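Local coordinates for dihydrodipicolinate synthase family protein (Sinorhizobium meliloti, PDB 4DNH), which is of unknown function but folds as a TIM barrel and may be related to dihydrodipicolinate synthase-like enzymes, at residues G277-D280 with A281-P284; V327-L330 with A331-G335; A210-K213 with T214-V218. All blocks are in the same frame, centred on the assembly; numbering follows the deposited sequence.

Contact 1 of 3, residues G277-D280 with A281-P284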
# COMPACT_ATOMS: atom_id res chain seq x y z
N GLY A 277 -0.17 -2.62 -0.92
CA GLY A 277 0.55 -1.89 -1.95
C GLY A 277 0.77 -2.74 -3.20
O GLY A 277 0.84 -2.21 -4.30
N ILE A 278 0.88 -4.07 -3.04
CA ILE A 278 1.05 -4.93 -4.22
C ILE A 278 -0.20 -4.94 -5.12
O ILE A 278 -0.09 -5.09 -6.34
CB ILE A 278 1.56 -6.37 -3.86
CG1 ILE A 278 1.82 -7.21 -5.12
CG2 ILE A 278 0.57 -7.10 -2.96
CD1 ILE A 278 2.98 -6.75 -5.96
N PHE A 279 -1.38 -4.76 -4.53
CA PHE A 279 -2.61 -4.74 -5.31
C PHE A 279 -2.70 -3.57 -6.26
O PHE A 279 -3.42 -3.61 -7.25
CB PHE A 279 -3.82 -4.82 -4.39
CG PHE A 279 -4.19 -6.23 -4.02
CD1 PHE A 279 -3.35 -7.29 -4.35
CD2 PHE A 279 -5.35 -6.49 -3.32
CE1 PHE A 279 -3.67 -8.58 -4.02
CE2 PHE A 279 -5.68 -7.78 -2.98
CZ PHE A 279 -4.85 -8.83 -3.33
N ASP A 280 -1.95 -2.52 -5.96
CA ASP A 280 -1.75 -1.42 -6.87
C ASP A 280 -1.03 -1.95 -8.13
O ASP A 280 -1.58 -1.89 -9.24
CB ASP A 280 -0.97 -0.32 -6.14
CG ASP A 280 -0.39 0.73 -7.08
OD1 ASP A 280 -0.03 0.41 -8.24
OD2 ASP A 280 -0.26 1.89 -6.64
N ALA A 281 0.18 -2.50 -7.94
CA ALA A 281 1.01 -2.97 -9.05
C ALA A 281 0.44 -4.14 -9.88
O ALA A 281 0.74 -4.26 -11.08
CB ALA A 281 2.41 -3.32 -8.55
N ILE A 282 -0.37 -4.99 -9.26
CA ILE A 282 -0.98 -6.12 -9.99
C ILE A 282 -2.52 -6.04 -10.03
O ILE A 282 -3.21 -7.07 -10.17
CB ILE A 282 -0.53 -7.49 -9.42
CG1 ILE A 282 -1.09 -7.69 -8.01
CG2 ILE A 282 0.99 -7.62 -9.45
CD1 ILE A 282 -0.74 -9.02 -7.39
N ALA A 283 -3.03 -4.81 -9.92
CA ALA A 283 -4.48 -4.55 -9.89
C ALA A 283 -5.33 -5.49 -10.75
O ALA A 283 -6.24 -6.13 -10.20
CB ALA A 283 -4.78 -3.08 -10.21
N PRO A 284 -5.04 -5.59 -12.06
CA PRO A 284 -5.88 -6.43 -12.95
C PRO A 284 -5.96 -7.88 -12.53
O PRO A 284 -7.03 -8.48 -12.59
CB PRO A 284 -5.18 -6.34 -14.30
CG PRO A 284 -4.40 -5.08 -14.23
CD PRO A 284 -3.95 -4.95 -12.81

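Contact 2 of 3, residues V327-L330 with A331-G335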
# COMPACT_ATOMS: atom_id res chain seq x y z
N VAL A 327 6.81 -0.47 -7.70
CA VAL A 327 5.40 -0.29 -8.00
C VAL A 327 5.20 0.72 -9.14
O VAL A 327 4.53 0.44 -10.14
CB VAL A 327 4.65 0.11 -6.71
CG1 VAL A 327 3.28 0.69 -7.03
CG2 VAL A 327 4.53 -1.10 -5.79
N VAL A 328 5.82 1.89 -9.00
CA VAL A 328 5.75 2.93 -9.99
C VAL A 328 6.46 2.50 -11.28
O VAL A 328 6.00 2.79 -12.39
CB VAL A 328 6.33 4.23 -9.45
CG1 VAL A 328 6.32 5.32 -10.52
CG2 VAL A 328 5.56 4.66 -8.20
N PHE A 329 7.57 1.78 -11.17
CA PHE A 329 8.19 1.26 -12.39
C PHE A 329 7.23 0.35 -13.15
O PHE A 329 7.16 0.39 -14.38
CB PHE A 329 9.48 0.50 -12.09
CG PHE A 329 10.24 0.09 -13.33
CD1 PHE A 329 10.84 1.05 -14.14
CD2 PHE A 329 10.36 -1.24 -13.68
CE1 PHE A 329 11.55 0.68 -15.26
CE2 PHE A 329 11.06 -1.61 -14.81
CZ PHE A 329 11.66 -0.65 -15.60
N LEU A 330 6.47 -0.46 -12.42
CA LEU A 330 5.53 -1.32 -13.08
C LEU A 330 4.37 -0.50 -13.70
O LEU A 330 3.98 -0.77 -14.84
CB LEU A 330 5.06 -2.44 -12.15
CG LEU A 330 4.36 -3.59 -12.90
CD1 LEU A 330 5.14 -4.05 -14.14
CD2 LEU A 330 3.99 -4.77 -11.99
N ALA A 331 3.86 0.51 -12.99
CA ALA A 331 2.91 1.44 -13.60
C ALA A 331 3.44 2.01 -14.92
O ALA A 331 2.69 2.11 -15.89
CB ALA A 331 2.54 2.56 -12.64
N TYR A 332 4.72 2.40 -14.94
CA TYR A 332 5.38 2.97 -16.13
C TYR A 332 5.45 1.97 -17.27
O TYR A 332 5.21 2.32 -18.42
CB TYR A 332 6.80 3.45 -15.79
CG TYR A 332 7.67 3.80 -16.99
CD1 TYR A 332 7.41 4.94 -17.75
CD2 TYR A 332 8.76 2.99 -17.34
CE1 TYR A 332 8.21 5.27 -18.84
CE2 TYR A 332 9.56 3.31 -18.42
CZ TYR A 332 9.28 4.46 -19.17
OH TYR A 332 10.07 4.78 -20.25
N LEU A 333 5.77 0.72 -16.95
CA LEU A 333 5.79 -0.33 -17.97
C LEU A 333 4.41 -0.56 -18.55
O LEU A 333 4.28 -0.90 -19.71
CB LEU A 333 6.35 -1.64 -17.42
CG LEU A 333 7.84 -1.68 -17.09
CD1 LEU A 333 8.16 -3.01 -16.41
CD2 LEU A 333 8.72 -1.43 -18.31
N ASN A 334 3.38 -0.38 -17.72
CA ASN A 334 2.01 -0.64 -18.15
C ASN A 334 1.36 0.59 -18.75
O ASN A 334 0.16 0.58 -19.06
CB ASN A 334 1.18 -1.15 -16.97
CG ASN A 334 1.54 -2.56 -16.58
OD1 ASN A 334 1.73 -3.42 -17.44
ND2 ASN A 334 1.64 -2.82 -15.28
N GLY A 335 2.14 1.66 -18.92
CA GLY A 335 1.66 2.87 -19.60
C GLY A 335 0.64 3.68 -18.82
O GLY A 335 -0.14 4.39 -19.41

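Contact 3 of 3, residues A210-K213 with T214-V218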
# COMPACT_ATOMS: atom_id res chain seq x y z
N ALA A 210 4.59 -9.08 22.19
CA ALA A 210 4.13 -8.40 23.38
C ALA A 210 3.41 -7.11 23.00
O ALA A 210 2.44 -6.73 23.63
CB ALA A 210 5.29 -8.13 24.32
N ALA A 211 3.90 -6.44 21.96
CA ALA A 211 3.22 -5.29 21.37
C ALA A 211 1.81 -5.67 20.85
O ALA A 211 0.86 -4.90 20.99
CB ALA A 211 4.07 -4.69 20.27
N MSE A 212 1.70 -6.87 20.28
CA MSE A 212 0.42 -7.43 19.86
C MSE A 212 -0.62 -7.38 20.96
O MSE A 212 -1.76 -6.98 20.71
CB MSE A 212 0.65 -8.88 19.44
CG MSE A 212 -0.18 -9.21 18.21
SE MSE A 212 -0.31 -11.16 17.93
CE MSE A 212 -0.94 -11.73 19.71
N LYS A 213 -0.23 -7.78 22.17
CA LYS A 213 -1.11 -7.77 23.36
C LYS A 213 -1.76 -6.40 23.60
O LYS A 213 -2.96 -6.30 23.81
CB LYS A 213 -0.31 -8.19 24.60
CG LYS A 213 -1.13 -8.60 25.82
CD LYS A 213 -0.29 -8.47 27.09
CE LYS A 213 -0.22 -9.77 27.88
NZ LYS A 213 -1.51 -10.19 28.50
N THR A 214 -0.94 -5.35 23.57
CA THR A 214 -1.40 -3.98 23.77
C THR A 214 -2.34 -3.58 22.64
O THR A 214 -3.34 -2.90 22.87
CB THR A 214 -0.22 -3.00 23.78
OG1 THR A 214 0.86 -3.55 24.54
CG2 THR A 214 -0.62 -1.66 24.39
N CYS A 215 -2.00 -4.01 21.42
CA CYS A 215 -2.77 -3.67 20.23
C CYS A 215 -4.15 -4.32 20.27
O CYS A 215 -5.16 -3.65 20.02
CB CYS A 215 -2.02 -4.12 18.98
SG CYS A 215 -2.84 -3.63 17.46
N LEU A 216 -4.18 -5.61 20.60
CA LEU A 216 -5.41 -6.35 20.79
C LEU A 216 -6.31 -5.70 21.85
O LEU A 216 -7.52 -5.58 21.65
CB LEU A 216 -5.13 -7.82 21.15
CG LEU A 216 -4.70 -8.74 19.99
CD1 LEU A 216 -4.37 -10.14 20.48
CD2 LEU A 216 -5.77 -8.79 18.90
N ASP A 217 -5.70 -5.27 22.96
CA ASP A 217 -6.43 -4.62 24.06
C ASP A 217 -7.19 -3.36 23.61
O ASP A 217 -8.33 -3.14 24.02
CB ASP A 217 -5.48 -4.32 25.23
CG ASP A 217 -5.18 -5.55 26.09
OD1 ASP A 217 -5.83 -6.61 25.93
OD2 ASP A 217 -4.27 -5.47 26.95
N VAL A 218 -6.55 -2.55 22.77
CA VAL A 218 -7.18 -1.35 22.20
C VAL A 218 -8.42 -1.70 21.36
O VAL A 218 -9.48 -1.11 21.55
CB VAL A 218 -6.18 -0.54 21.33
CG1 VAL A 218 -6.88 0.64 20.70
CG2 VAL A 218 -4.99 -0.08 22.16

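Contact 1 of 3, residues G277-D280 with A281-P284
Directly after strand 273-276, the eighth and last of the TIM barrel, the chain makes one short helical turn, breaks at Ile-282 and starts again as helix 283-294; Ile-278 and Ile-282 meet across this turn. The backbone bond that closes it runs from Ile-282 N to Ile-278 O and is 2.9 Å long. A second bond, from Ala-283 N to Asp-280 O, is weak at 3.3 Å, in keeping with the kink. With chi1 at 67°, Ile-282 puts CG1 between its own backbone N and carbonyl carbon, which brings that atom to 3.2 Å from Ile-278 O and carries CD1 to 3.9 Å from Ile-278 CG1. The two isoleucines meet at a slant, and CG2 of Ile-282 lies 4.1 Å from CD1 of Ile-278. The same Ile-282 CG1 also comes within 4.3 Å of Phe-279 CD1, obliquely to the ring. Replacing Ile-282 by an alanine would probably leave Ile-278 CG1 and Phe-279 CD1 without the aliphatic group they share. Asp-280 turns to another side and gives OD2 to a hydrogen bond with His-42 ND1. Outside the turn, Tyr-260 of helix 260-265 touches both isoleucines and Phe-279, helix 308-315 packs on Ile-278 and Ile-282, and helix 61-73 meets Asp-280 and Ala-283.

Contact 2 of 3, residues V327-L330 with A331-G335
Leu-333 lies over one face of the Phe-329 ring, one helical turn on, its CG standing 3.9 Å off the ring plane and nearer the rim than the centre. Its CD1 is nearer still to a ring atom, 3.6 Å from Phe-329 CE2, and also reaches Leu-330 CD1 at 3.9 Å, where the two leucines cross at about a right angle. Phe-329 has CG anti to its own N (chi1 -173°), and this carries CE1 to 4.2 Å from Tyr-332 CD2. Beyond Leu-330 stands Asn-334, whose ND2 comes within 3.7 Å of Leu-330 CG. Beneath these side chains four successive i to i+4 backbone bonds hold the spacing, from Ala-331 N to Val-327 O (2.9 Å) through to Asn-334 N to Leu-330 O (3.0 Å, the most bent at 142°). The helix then ends in a Schellman motif, with Gly-335 at positive phi as its C-prime residue. Farther out, Phe-340 meets the Phe-329 ring edge to face, while helices 352-364 and 371-384 pack on Phe-329. Both ends of the Asn-334 amide are engaged, OD1 by Ala-369 N and ND2, weakly, by Ala-367 O. This probably fixes the turn of the amide and ties the helix end to the loop between helices 352-364 and 371-384, while Phe-329, Leu-330 and Leu-333 contribute apolar packing.

Contact 3 of 3, residues A210-K213 with T214-V218
Met-212, present as selenomethionine, and Leu-216 run alongside each other, one turn apart on helix 208-221. The Met-212 chain bends at its last torsion (chi3 52°), which swings CE over to 3.9 Å from Leu-216 CD1. The backbone under this pair is tight: Leu-216 N bonds to Met-212 O at 2.8 Å, almost straight at 173°, and Leu-216 CG sits 3.5 Å from the same oxygen. Also on the buried side, Cys-215 N bonds to Ala-211 O at 3.0 Å, and Cys-215 CB rests 3.4 Å from Met-212 O. Lys-213 and Asp-217, by contrast, occupy the solvent side. Asp-217 N does bond to Lys-213 O, at 3.0 Å, yet the two side chains make no salt bridge. Lys-213 NZ stays 5.7 Å from Asp-217 OD2, so any attraction between these opposite charges is probably diffuse, and the lysine chain bends at both of its outer torsions. Helix 208-221 is the crossover of the beta-alpha-beta unit between barrel strands 186-191 and 226-232. Its inner side touches Trp-190 through Ala-211 and Met-212; Met-242 of helix 236-243 meets Met-212, Cys-215 and Leu-216, and helix 168-181 packs against Thr-214 and Val-218.

Overall arrangement
Contacts 1 and 2 are neighbours, their centres 11 Å apart, and they touch directly: Leu-330 CD2 comes within 3.4 Å of Ala-281 O, and Val-327 CG1 within 3.5 Å of Asp-280 OD1. Helix 323-333 therefore packs against the turn that follows the last barrel strand, and His-42 ties the two together, bonding Asp-280 while touching Val-328 and Ala-331. A glycerol, probably from the crystallisation liquor, bonds to Gly-277 N in contact 1 and may mark a pocket there. Contact 3 lies apart on the barrel's outer layer, its centre about 30 Å from that of contact 1 and about 38 Å from that of contact 2, across the chain's centre from the latter.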